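Local coordinates for mitochondrial RNA-binding protein 2 (PDB 2GIA) that probably binds guide RNA and mRNA together with mitochondrial RNA-binding protein 1, consistent with a matchmaking role in RNA editing in the mitochondrion of Trypanosoma brucei, at residues E117-R121 / Y122-T126; P131-P134 / Y135-T138; Q35-R38 / R39-P43; M175-R178 / F179-A183. One frame throughout, in Å; residues are numbered along the deposited sequence.

Nearest the N terminus, contact 3 lies at the C-terminal end of helix 30-41, just before strand 45-50 opens the first four-stranded antiparallel sheet. After that sheet and helix 101-109, contact 1 closes the hairpin between strands 116-119 and 123-129 at one edge of the second sheet. Contact 2 is the turn leading from strand 123-129 into strand 137-145, its neighbour in the same sheet; the centres of contacts 1 and 2 are about 21 Å apart. Contact 4 is internal to helix 170-187. All four are local and follow in series, none enclosing or crossing another. Contacts 2, 3 and 4 also touch mitochondrial RNA-binding protein 1.

Contact 1: E117-R121 / Y122-T126; sequences EVHSR and YTNAT
His119 and Asn124 lie side by side across a beta hairpin, pointing the same way, with imidazole and amide planes 30° apart. Asn124 OD1 comes obliquely to the ring, 3.3 Å from His119 CE1. With CG beside its own backbone N (chi1 -62°), His119 can also reach back along its strand, where NE2 donates to Glu117 OE1 at a doubtfully short 2.5 Å. Glu117 in turn runs alongside Thr126, its CG 3.9 Å from Thr126 CG2, so these four side chains share one face of the hairpin. On the other face Val118 and Ala125 form the hydrogen-bonded pair: Val118 N gives a nearly straight bond to Ala125 O at 2.7 Å, and Ala125 N returns one to Val118 O. Near the turn, Ser120 N bonds Thr123 O at 2.6 Å, bent to 142° at the hydrogen, while Thr123 N is buried without a partner. Glu117, His119 and Asn124 thus put polar groups on one face, while Val118 turns to the apolar side, against Leu97 and against Tyr101 and Phe105 of helix 101-109. A carboxylate so near may tend to stabilise positive charge on His119.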
loop_
_atom_site.group_PDB
_atom_site.type_symbol
_atom_site.label_atom_id
_atom_site.label_comp_id
_atom_site.label_asym_id
_atom_site.label_seq_id
_atom_site.Cartn_x
_atom_site.Cartn_y
_atom_site.Cartn_z
ATOM N N GLU D 117 10.716 21.206 -10.778
ATOM C CA GLU D 117 10.816 21.809 -12.112
ATOM C C GLU D 117 11.250 20.787 -13.139
ATOM O O GLU D 117 12.140 19.989 -12.885
ATOM C CB GLU D 117 11.846 22.936 -12.116
ATOM C CG GLU D 117 11.398 24.174 -11.378
ATOM C CD GLU D 117 12.386 25.312 -11.551
ATOM O OE1 GLU D 117 12.889 25.472 -12.682
ATOM O OE2 GLU D 117 12.651 26.044 -10.575
ATOM N N VAL D 118 10.607 20.804 -14.298
ATOM C CA VAL D 118 10.961 19.899 -15.382
ATOM C C VAL D 118 11.438 20.817 -16.523
ATOM O O VAL D 118 10.715 21.732 -16.919
ATOM C CB VAL D 118 9.726 19.115 -15.884
ATOM C CG1 VAL D 118 10.153 18.076 -16.901
ATOM C CG2 VAL D 118 8.974 18.485 -14.695
ATOM N N HIS D 119 12.646 20.574 -17.030
ATOM C CA HIS D 119 13.222 21.379 -18.125
ATOM C C HIS D 119 13.726 20.499 -19.255
ATOM O O HIS D 119 14.515 19.580 -19.035
ATOM C CB HIS D 119 14.406 22.232 -17.642
ATOM C CG HIS D 119 14.046 23.238 -16.594
ATOM N ND1 HIS D 119 13.294 24.363 -16.865
ATOM C CD2 HIS D 119 14.320 23.278 -15.269
ATOM C CE1 HIS D 119 13.121 25.051 -15.751
ATOM N NE2 HIS D 119 13.733 24.415 -14.768
ATOM N N SER D 120 13.260 20.806 -20.463
ATOM C CA SER D 120 13.634 20.105 -21.690
ATOM C C SER D 120 13.616 21.127 -22.818
ATOM O O SER D 120 13.280 22.290 -22.596
ATOM C CB SER D 120 12.635 18.992 -22.007
ATOM O OG SER D 120 12.911 17.846 -21.225
ATOM N N ARG D 121 13.978 20.698 -24.024
ATOM C CA ARG D 121 13.976 21.612 -25.163
ATOM C C ARG D 121 12.583 21.693 -25.763
ATOM O O ARG D 121 12.351 22.390 -26.757
ATOM C CB ARG D 121 14.999 21.176 -26.219
ATOM C CG ARG D 121 16.279 22.044 -26.226
ATOM C CD ARG D 121 15.977 23.538 -26.498
ATOM N NE ARG D 121 15.301 24.206 -25.378
ATOM C CZ ARG D 121 14.634 25.359 -25.469
ATOM N NH1 ARG D 121 14.537 25.996 -26.633
ATOM N NH2 ARG D 121 14.063 25.882 -24.389
ATOM N N TYR D 122 11.656 20.978 -25.138
ATOM C CA TYR D 122 10.270 20.969 -25.571
ATOM C C TYR D 122 9.368 21.347 -24.401
ATOM O O TYR D 122 8.247 21.816 -24.598
ATOM C CB TYR D 122 9.888 19.583 -26.116
ATOM C CG TYR D 122 10.573 19.249 -27.428
ATOM C CD1 TYR D 122 10.423 20.082 -28.541
ATOM C CD2 TYR D 122 11.406 18.130 -27.546
ATOM C CE1 TYR D 122 11.089 19.816 -29.742
ATOM C CE2 TYR D 122 12.081 17.851 -28.744
ATOM C CZ TYR D 122 11.919 18.701 -29.840
ATOM O OH TYR D 122 12.591 18.458 -31.028
ATOM N N THR D 123 9.865 21.171 -23.178
ATOM C CA THR D 123 9.048 21.486 -22.011
ATOM C C THR D 123 9.736 22.219 -20.871
ATOM O O THR D 123 10.877 21.935 -20.522
ATOM C CB THR D 123 8.418 20.208 -21.414
ATOM O OG1 THR D 123 9.449 19.351 -20.916
ATOM C CG2 THR D 123 7.649 19.467 -22.461
ATOM N N ASN D 124 9.018 23.174 -20.300
ATOM C CA ASN D 124 9.492 23.930 -19.154
ATOM C C ASN D 124 8.280 23.971 -18.201
ATOM O O ASN D 124 7.375 24.790 -18.355
ATOM C CB ASN D 124 9.938 25.336 -19.596
ATOM C CG ASN D 124 10.136 26.289 -18.431
ATOM O OD1 ASN D 124 10.369 25.865 -17.295
ATOM N ND2 ASN D 124 10.056 27.595 -18.712
ATOM N N ALA D 125 8.260 23.080 -17.214
ATOM C CA ALA D 125 7.115 23.036 -16.289
ATOM C C ALA D 125 7.475 22.990 -14.817
ATOM O O ALA D 125 8.596 22.597 -14.455
ATOM C CB ALA D 125 6.238 21.828 -16.624
ATOM N N THR D 126 6.519 23.409 -13.979
ATOM C CA THR D 126 6.657 23.365 -12.517
ATOM C C THR D 126 5.405 22.704 -11.917
ATOM O O THR D 126 4.303 22.769 -12.506
ATOM C CB THR D 126 6.786 24.791 -11.838
ATOM O OG1 THR D 126 5.533 25.482 -11.904
ATOM C CG2 THR D 126 7.901 25.601 -12.508
#

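Contact 2: P131-P134 / Y135-T138; sequences PAAP and YTFT
Ala133 O is held by the hydroxyl of Thr136 and, weakly, by its amide, at the close of a type II beta turn running from Ala133 to Thr136. The hydroxyl bond is the stronger: Thr136 OG1 donates to Ala133 O at 2.7 Å, tilted 28° from the carbonyl plane. The turn's own backbone bond, Thr136 N to Ala133 O, is weak at 3.4 Å, so the side chain does much of the closing. It can do so because OG1 sits between the backbone N and the carbonyl carbon of Thr136 (chi1 65°). The methyl branch then lies against the start of the turn, with Thr136 CG2 3.8 Å from Ala133 CB and 3.6 Å from Pro134 O.

Pro134 and Tyr135 occupy the two central positions, and Tyr135 has the positive phi of 63° that a type II turn needs there. Its ring leans obliquely on Pro134. The turn leads into strand 137-145 of the second antiparallel sheet, and a backbone hydrogen bond ties Thr136 to Asn130, just past the end of strand 123-129. Tyr135 also packs on Arg84 of the chain of mitochondrial RNA-binding protein 1. Within the turn, Tyr135 CD2 rests 3.8 Å from Pro134 CB.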
loop_
_atom_site.group_PDB
_atom_site.type_symbol
_atom_site.label_atom_id
_atom_site.label_comp_id
_atom_site.label_asym_id
_atom_site.label_seq_id
_atom_site.Cartn_x
_atom_site.Cartn_y
_atom_site.Cartn_z
ATOM N N PRO D 131 -1.694 27.548 -2.978
ATOM C CA PRO D 131 -1.990 28.283 -1.742
ATOM C C PRO D 131 -3.480 28.342 -1.398
ATOM O O PRO D 131 -3.844 28.360 -0.229
ATOM C CB PRO D 131 -1.452 29.692 -2.027
ATOM C CG PRO D 131 -0.394 29.481 -3.054
ATOM C CD PRO D 131 -0.930 28.378 -3.928
ATOM N N ALA D 132 -4.326 28.399 -2.423
ATOM C CA ALA D 132 -5.775 28.498 -2.260
ATOM C C ALA D 132 -6.451 27.452 -1.369
ATOM O O ALA D 132 -7.507 27.728 -0.802
ATOM C CB ALA D 132 -6.444 28.488 -3.636
ATOM N N ALA D 133 -5.866 26.256 -1.249
ATOM C CA ALA D 133 -6.485 25.206 -0.453
ATOM C C ALA D 133 -5.476 24.101 -0.081
ATOM O O ALA D 133 -4.644 23.713 -0.904
ATOM C CB ALA D 133 -7.646 24.616 -1.242
ATOM N N PRO D 134 -5.535 23.591 1.160
ATOM C CA PRO D 134 -4.581 22.540 1.538
ATOM C C PRO D 134 -4.745 21.307 0.669
ATOM O O PRO D 134 -5.839 20.989 0.190
ATOM C CB PRO D 134 -4.934 22.237 3.002
ATOM C CG PRO D 134 -5.547 23.506 3.483
ATOM C CD PRO D 134 -6.406 23.932 2.300
ATOM N N TYR D 135 -3.638 20.610 0.469
ATOM C CA TYR D 135 -3.668 19.391 -0.303
ATOM C C TYR D 135 -4.081 19.556 -1.765
ATOM O O TYR D 135 -4.607 18.610 -2.349
ATOM C CB TYR D 135 -4.600 18.388 0.396
ATOM C CG TYR D 135 -4.193 18.116 1.844
ATOM C CD1 TYR D 135 -2.945 17.574 2.139
ATOM C CD2 TYR D 135 -5.028 18.464 2.912
ATOM C CE1 TYR D 135 -2.529 17.387 3.444
ATOM C CE2 TYR D 135 -4.614 18.282 4.245
ATOM C CZ TYR D 135 -3.365 17.742 4.495
ATOM O OH TYR D 135 -2.931 17.540 5.786
ATOM N N THR D 136 -3.872 20.741 -2.351
ATOM C CA THR D 136 -4.197 20.964 -3.776
ATOM C C THR D 136 -2.899 21.435 -4.423
ATOM O O THR D 136 -2.038 22.032 -3.769
ATOM C CB THR D 136 -5.327 22.020 -4.028
ATOM O OG1 THR D 136 -4.890 23.315 -3.597
ATOM C CG2 THR D 136 -6.615 21.613 -3.286
ATOM N N PHE D 137 -2.768 21.151 -5.711
ATOM C CA PHE D 137 -1.537 21.437 -6.408
ATOM C C PHE D 137 -1.799 21.967 -7.796
ATOM O O PHE D 137 -2.912 21.844 -8.309
ATOM C CB PHE D 137 -0.711 20.153 -6.498
ATOM C CG PHE D 137 -0.329 19.603 -5.156
ATOM C CD1 PHE D 137 0.899 19.923 -4.582
ATOM C CD2 PHE D 137 -1.231 18.841 -4.420
ATOM C CE1 PHE D 137 1.219 19.490 -3.282
ATOM C CE2 PHE D 137 -0.919 18.405 -3.124
ATOM C CZ PHE D 137 0.303 18.730 -2.557
ATOM N N THR D 138 -0.749 22.537 -8.393
ATOM C CA THR D 138 -0.851 23.109 -9.726
ATOM C C THR D 138 0.273 22.709 -10.676
ATOM O O THR D 138 1.431 22.842 -10.330
ATOM C CB THR D 138 -0.842 24.669 -9.661
ATOM O OG1 THR D 138 -1.963 25.112 -8.886
ATOM C CG2 THR D 138 -0.943 25.246 -11.089
#

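Contact 3: Q35-R38 / R39-P43; sequences QRAR and RAQLP
Bends at chi2 (-73°) and chi3 (-69°) fold the chain of Arg38 over toward Leu42, one helical turn further on, and lay its guanidinium against the leucine. The two side chains cross obliquely. Leu42 CD2 sits over the centre of one guanidinium face, 4.1 Å from Arg38 CZ, while CD1 of the same leucine lies 4.0 Å from Arg38 NH2. An apolar branch therefore covers one flat side of the charged group.

The backbone keeps the regular i to i+4 pattern of the last turns of helix 30-41. Arg39 N bonds Gln35 O at 2.9 Å, Ala40 N bonds Arg36 O at a longer 3.2 Å, and Gln41 N bonds Ala37 O. The series ends with Leu42 N to Arg38 O at 3.0 Å, a nearly straight bond of 169°; Leu42 itself is the first residue to leave helical backbone angles. Gln41 stays extended beyond CG and runs back along the helix, bringing its NE2 to 3.5 Å from Ala37 CB.

Arg39 leads off in another direction, toward the chain of mitochondrial RNA-binding protein 1, where it packs on Gln151 of that chain. Arg38 and Leu42 thus meet at the surface by apolar contact with the guanidinium face, whereas Ala40 O, bonded to His152 ND1, and more weakly Arg39 NH1, bonded to Glu145 O, make polar links to the chain of mitochondrial RNA-binding protein 1.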
loop_
_atom_site.group_PDB
_atom_site.type_symbol
_atom_site.label_atom_id
_atom_site.label_comp_id
_atom_site.label_asym_id
_atom_site.label_seq_id
_atom_site.Cartn_x
_atom_site.Cartn_y
_atom_site.Cartn_z
ATOM N N GLN D 35 -13.717 -5.008 -22.725
ATOM C CA GLN D 35 -13.047 -3.952 -21.990
ATOM C C GLN D 35 -12.003 -4.491 -21.019
ATOM O O GLN D 35 -11.054 -3.783 -20.678
ATOM C CB GLN D 35 -14.056 -3.057 -21.278
ATOM C CG GLN D 35 -14.996 -3.744 -20.345
ATOM C CD GLN D 35 -16.025 -2.774 -19.805
ATOM O OE1 GLN D 35 -15.687 -1.822 -19.095
ATOM N NE2 GLN D 35 -17.291 -2.998 -20.154
ATOM N N ARG D 36 -12.164 -5.745 -20.595
ATOM C CA ARG D 36 -11.203 -6.396 -19.697
ATOM C C ARG D 36 -9.831 -6.425 -20.355
ATOM O O ARG D 36 -8.827 -6.038 -19.755
ATOM C CB ARG D 36 -11.631 -7.836 -19.410
ATOM C CG ARG D 36 -12.091 -8.090 -17.985
ATOM C CD ARG D 36 -10.986 -8.680 -17.100
ATOM N NE ARG D 36 -11.433 -8.786 -15.708
ATOM C CZ ARG D 36 -10.703 -9.271 -14.705
ATOM N NH1 ARG D 36 -9.470 -9.711 -14.923
ATOM N NH2 ARG D 36 -11.205 -9.298 -13.475
ATOM N N ALA D 37 -9.793 -6.913 -21.592
ATOM C CA ALA D 37 -8.549 -6.984 -22.345
ATOM C C ALA D 37 -7.987 -5.571 -22.635
ATOM O O ALA D 37 -6.775 -5.366 -22.556
ATOM C CB ALA D 37 -8.776 -7.750 -23.641
ATOM N N ARG D 38 -8.875 -4.623 -22.958
ATOM C CA ARG D 38 -8.494 -3.222 -23.242
ATOM C C ARG D 38 -7.738 -2.648 -22.044
ATOM O O ARG D 38 -6.638 -2.103 -22.170
ATOM C CB ARG D 38 -9.728 -2.318 -23.420
ATOM C CG ARG D 38 -10.363 -2.173 -24.787
ATOM C CD ARG D 38 -9.553 -1.335 -25.781
ATOM N NE ARG D 38 -9.404 0.117 -25.561
ATOM C CZ ARG D 38 -8.722 0.873 -26.426
ATOM N NH1 ARG D 38 -8.200 0.285 -27.496
ATOM N NH2 ARG D 38 -8.483 2.167 -26.221
ATOM N N ARG D 39 -8.371 -2.741 -20.875
ATOM C CA ARG D 39 -7.796 -2.204 -19.656
ATOM C C ARG D 39 -6.444 -2.818 -19.370
ATOM O O ARG D 39 -5.523 -2.139 -18.919
ATOM C CB ARG D 39 -8.703 -2.457 -18.450
ATOM C CG ARG D 39 -8.242 -1.647 -17.251
ATOM C CD ARG D 39 -8.398 -2.322 -15.879
ATOM N NE ARG D 39 -8.479 -1.273 -14.856
ATOM C CZ ARG D 39 -8.353 -1.440 -13.541
ATOM N NH1 ARG D 39 -8.456 -0.386 -12.743
ATOM N NH2 ARG D 39 -8.114 -2.637 -13.023
ATOM N N ALA D 40 -6.328 -4.110 -19.631
ATOM C CA ALA D 40 -5.084 -4.811 -19.375
ATOM C C ALA D 40 -3.953 -4.418 -20.328
ATOM O O ALA D 40 -2.815 -4.217 -19.902
ATOM C CB ALA D 40 -5.327 -6.304 -19.440
ATOM N N GLN D 41 -4.271 -4.292 -21.612
ATOM C CA GLN D 41 -3.263 -3.945 -22.619
ATOM C C GLN D 41 -2.802 -2.480 -22.578
ATOM O O GLN D 41 -1.613 -2.189 -22.730
ATOM C CB GLN D 41 -3.813 -4.232 -24.035
ATOM C CG GLN D 41 -4.123 -5.700 -24.347
ATOM C CD GLN D 41 -4.939 -5.884 -25.640
ATOM O OE1 GLN D 41 -4.621 -5.308 -26.695
ATOM N NE2 GLN D 41 -5.994 -6.699 -25.561
ATOM N N LEU D 42 -3.740 -1.554 -22.385
ATOM C CA LEU D 42 -3.383 -0.140 -22.391
ATOM C C LEU D 42 -2.560 0.233 -21.159
ATOM O O LEU D 42 -2.522 -0.503 -20.158
ATOM C CB LEU D 42 -4.648 0.736 -22.472
ATOM C CG LEU D 42 -5.363 0.921 -23.833
ATOM C CD1 LEU D 42 -4.804 2.122 -24.584
ATOM C CD2 LEU D 42 -5.208 -0.350 -24.685
ATOM N N PRO D 43 -1.869 1.372 -21.231
ATOM C CA PRO D 43 -1.042 1.852 -20.124
ATOM C C PRO D 43 -1.847 2.143 -18.848
ATOM O O PRO D 43 -2.978 2.628 -18.909
ATOM C CB PRO D 43 -0.465 3.153 -20.673
ATOM C CG PRO D 43 -0.378 2.885 -22.178
ATOM C CD PRO D 43 -1.684 2.208 -22.439
#

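Contact 4: M175-R178 / F179-A183; sequences MLQR and FLTQA
Helix 170-187, the long C-terminal helix of the chain, holds this contact within about two and a half turns, and Gln177 O is where two bonds converge. Thr181 N and Thr181 OG1 both donate to it, at 2.9 and 2.8 Å, from opposite faces of the carbonyl plane. The hydroxyl reaches back because OG1 lies beside the backbone N of Thr181 (chi1 -70°), which satisfies it on the helix's own backbone. The other branch, CG2, lies over one face of the Arg178 guanidinium, alongside a chain bent at chi2 and chi3.

That guanidinium is fixed by several groups. Its NH1 donates to Gln177 OE1 at 3.0 Å, on a lone pair and in the carbonyl plane, while NE forms a salt bridge with Asp144 of the chain of mitochondrial RNA-binding protein 1. The neighbouring amide is held too, with Gln177 NE2 bonded to Glu110.

Leu176 and Leu180 turn to helix 101-109, and Phe179 to aromatic neighbours: Phe46 edge-to-face within the chain, and Phe147 edge-to-face in the chain of mitochondrial RNA-binding protein 1. The helix packs between its own core and that chain, with His137 of a second such chain against Gln177 and Thr181. In the leucine pair the side chains cross at an angle, bringing Leu176 CG to 4.0 Å from Leu180 CD1.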
loop_
_atom_site.group_PDB
_atom_site.type_symbol
_atom_site.label_atom_id
_atom_site.label_comp_id
_atom_site.label_asym_id
_atom_site.label_seq_id
_atom_site.Cartn_x
_atom_site.Cartn_y
_atom_site.Cartn_z
ATOM N N MET D 175 -5.153 11.135 -6.132
ATOM C CA MET D 175 -5.038 10.184 -7.225
ATOM C C MET D 175 -3.639 10.181 -7.807
ATOM O O MET D 175 -3.091 9.125 -8.072
ATOM C CB MET D 175 -6.029 10.496 -8.345
ATOM C CG MET D 175 -7.467 10.194 -7.973
ATOM S SD MET D 175 -8.657 10.794 -9.231
ATOM C CE MET D 175 -8.252 9.592 -10.394
ATOM N N LEU D 176 -3.054 11.363 -8.002
ATOM C CA LEU D 176 -1.703 11.424 -8.559
ATOM C C LEU D 176 -0.694 10.823 -7.564
ATOM O O LEU D 176 0.219 10.118 -7.973
ATOM C CB LEU D 176 -1.332 12.891 -8.893
ATOM C CG LEU D 176 0.073 13.098 -9.487
ATOM C CD1 LEU D 176 0.171 12.426 -10.870
ATOM C CD2 LEU D 176 0.367 14.602 -9.575
ATOM N N GLN D 177 -0.858 11.085 -6.261
ATOM C CA GLN D 177 0.091 10.531 -5.297
ATOM C C GLN D 177 0.027 8.988 -5.300
ATOM O O GLN D 177 1.063 8.327 -5.251
ATOM C CB GLN D 177 -0.178 11.116 -3.878
ATOM C CG GLN D 177 0.986 10.933 -2.795
ATOM C CD GLN D 177 1.103 9.504 -2.216
ATOM O OE1 GLN D 177 0.127 8.765 -2.187
ATOM N NE2 GLN D 177 2.305 9.132 -1.713
ATOM N N ARG D 178 -1.179 8.408 -5.353
ATOM C CA ARG D 178 -1.278 6.924 -5.362
ATOM C C ARG D 178 -0.763 6.359 -6.685
ATOM O O ARG D 178 -0.122 5.304 -6.725
ATOM C CB ARG D 178 -2.732 6.464 -5.119
ATOM C CG ARG D 178 -3.309 6.926 -3.749
ATOM C CD ARG D 178 -2.272 6.757 -2.603
ATOM N NE ARG D 178 -1.815 5.364 -2.384
ATOM C CZ ARG D 178 -0.724 5.024 -1.682
ATOM N NH1 ARG D 178 0.050 5.971 -1.132
ATOM N NH2 ARG D 178 -0.444 3.736 -1.450
ATOM N N PHE D 179 -1.080 7.047 -7.779
ATOM C CA PHE D 179 -0.628 6.604 -9.089
ATOM C C PHE D 179 0.904 6.563 -9.144
ATOM O O PHE D 179 1.480 5.559 -9.558
ATOM C CB PHE D 179 -1.150 7.546 -10.188
ATOM C CG PHE D 179 -0.670 7.157 -11.579
ATOM C CD1 PHE D 179 0.473 7.745 -12.121
ATOM C CD2 PHE D 179 -1.361 6.220 -12.329
ATOM C CE1 PHE D 179 0.905 7.402 -13.399
ATOM C CE2 PHE D 179 -0.949 5.860 -13.622
ATOM C CZ PHE D 179 0.191 6.459 -14.163
ATOM N N LEU D 180 1.553 7.655 -8.732
ATOM C CA LEU D 180 3.009 7.719 -8.720
ATOM C C LEU D 180 3.567 6.692 -7.742
ATOM O O LEU D 180 4.630 6.106 -7.982
ATOM C CB LEU D 180 3.504 9.114 -8.307
ATOM C CG LEU D 180 3.192 10.168 -9.392
ATOM C CD1 LEU D 180 3.686 11.498 -8.956
ATOM C CD2 LEU D 180 3.831 9.767 -10.742
ATOM N N THR D 181 2.888 6.498 -6.616
ATOM C CA THR D 181 3.363 5.467 -5.652
ATOM C C THR D 181 3.364 4.092 -6.332
ATOM O O THR D 181 4.352 3.327 -6.216
ATOM C CB THR D 181 2.476 5.464 -4.408
ATOM O OG1 THR D 181 2.734 6.684 -3.672
ATOM C CG2 THR D 181 2.797 4.233 -3.484
ATOM N N GLN D 182 2.270 3.759 -7.032
ATOM C CA GLN D 182 2.219 2.461 -7.760
ATOM C C GLN D 182 3.297 2.448 -8.866
ATOM O O GLN D 182 3.997 1.466 -9.016
ATOM C CB GLN D 182 0.863 2.251 -8.438
ATOM C CG GLN D 182 -0.253 1.976 -7.417
ATOM C CD GLN D 182 -0.178 0.550 -6.912
ATOM O OE1 GLN D 182 -0.533 -0.395 -7.615
ATOM N NE2 GLN D 182 0.294 0.390 -5.715
ATOM N N ALA D 183 3.433 3.535 -9.644
ATOM C CA ALA D 183 4.451 3.504 -10.713
ATOM C C ALA D 183 5.863 3.261 -10.144
ATOM O O ALA D 183 6.646 2.459 -10.708
ATOM C CB ALA D 183 4.423 4.811 -11.535
#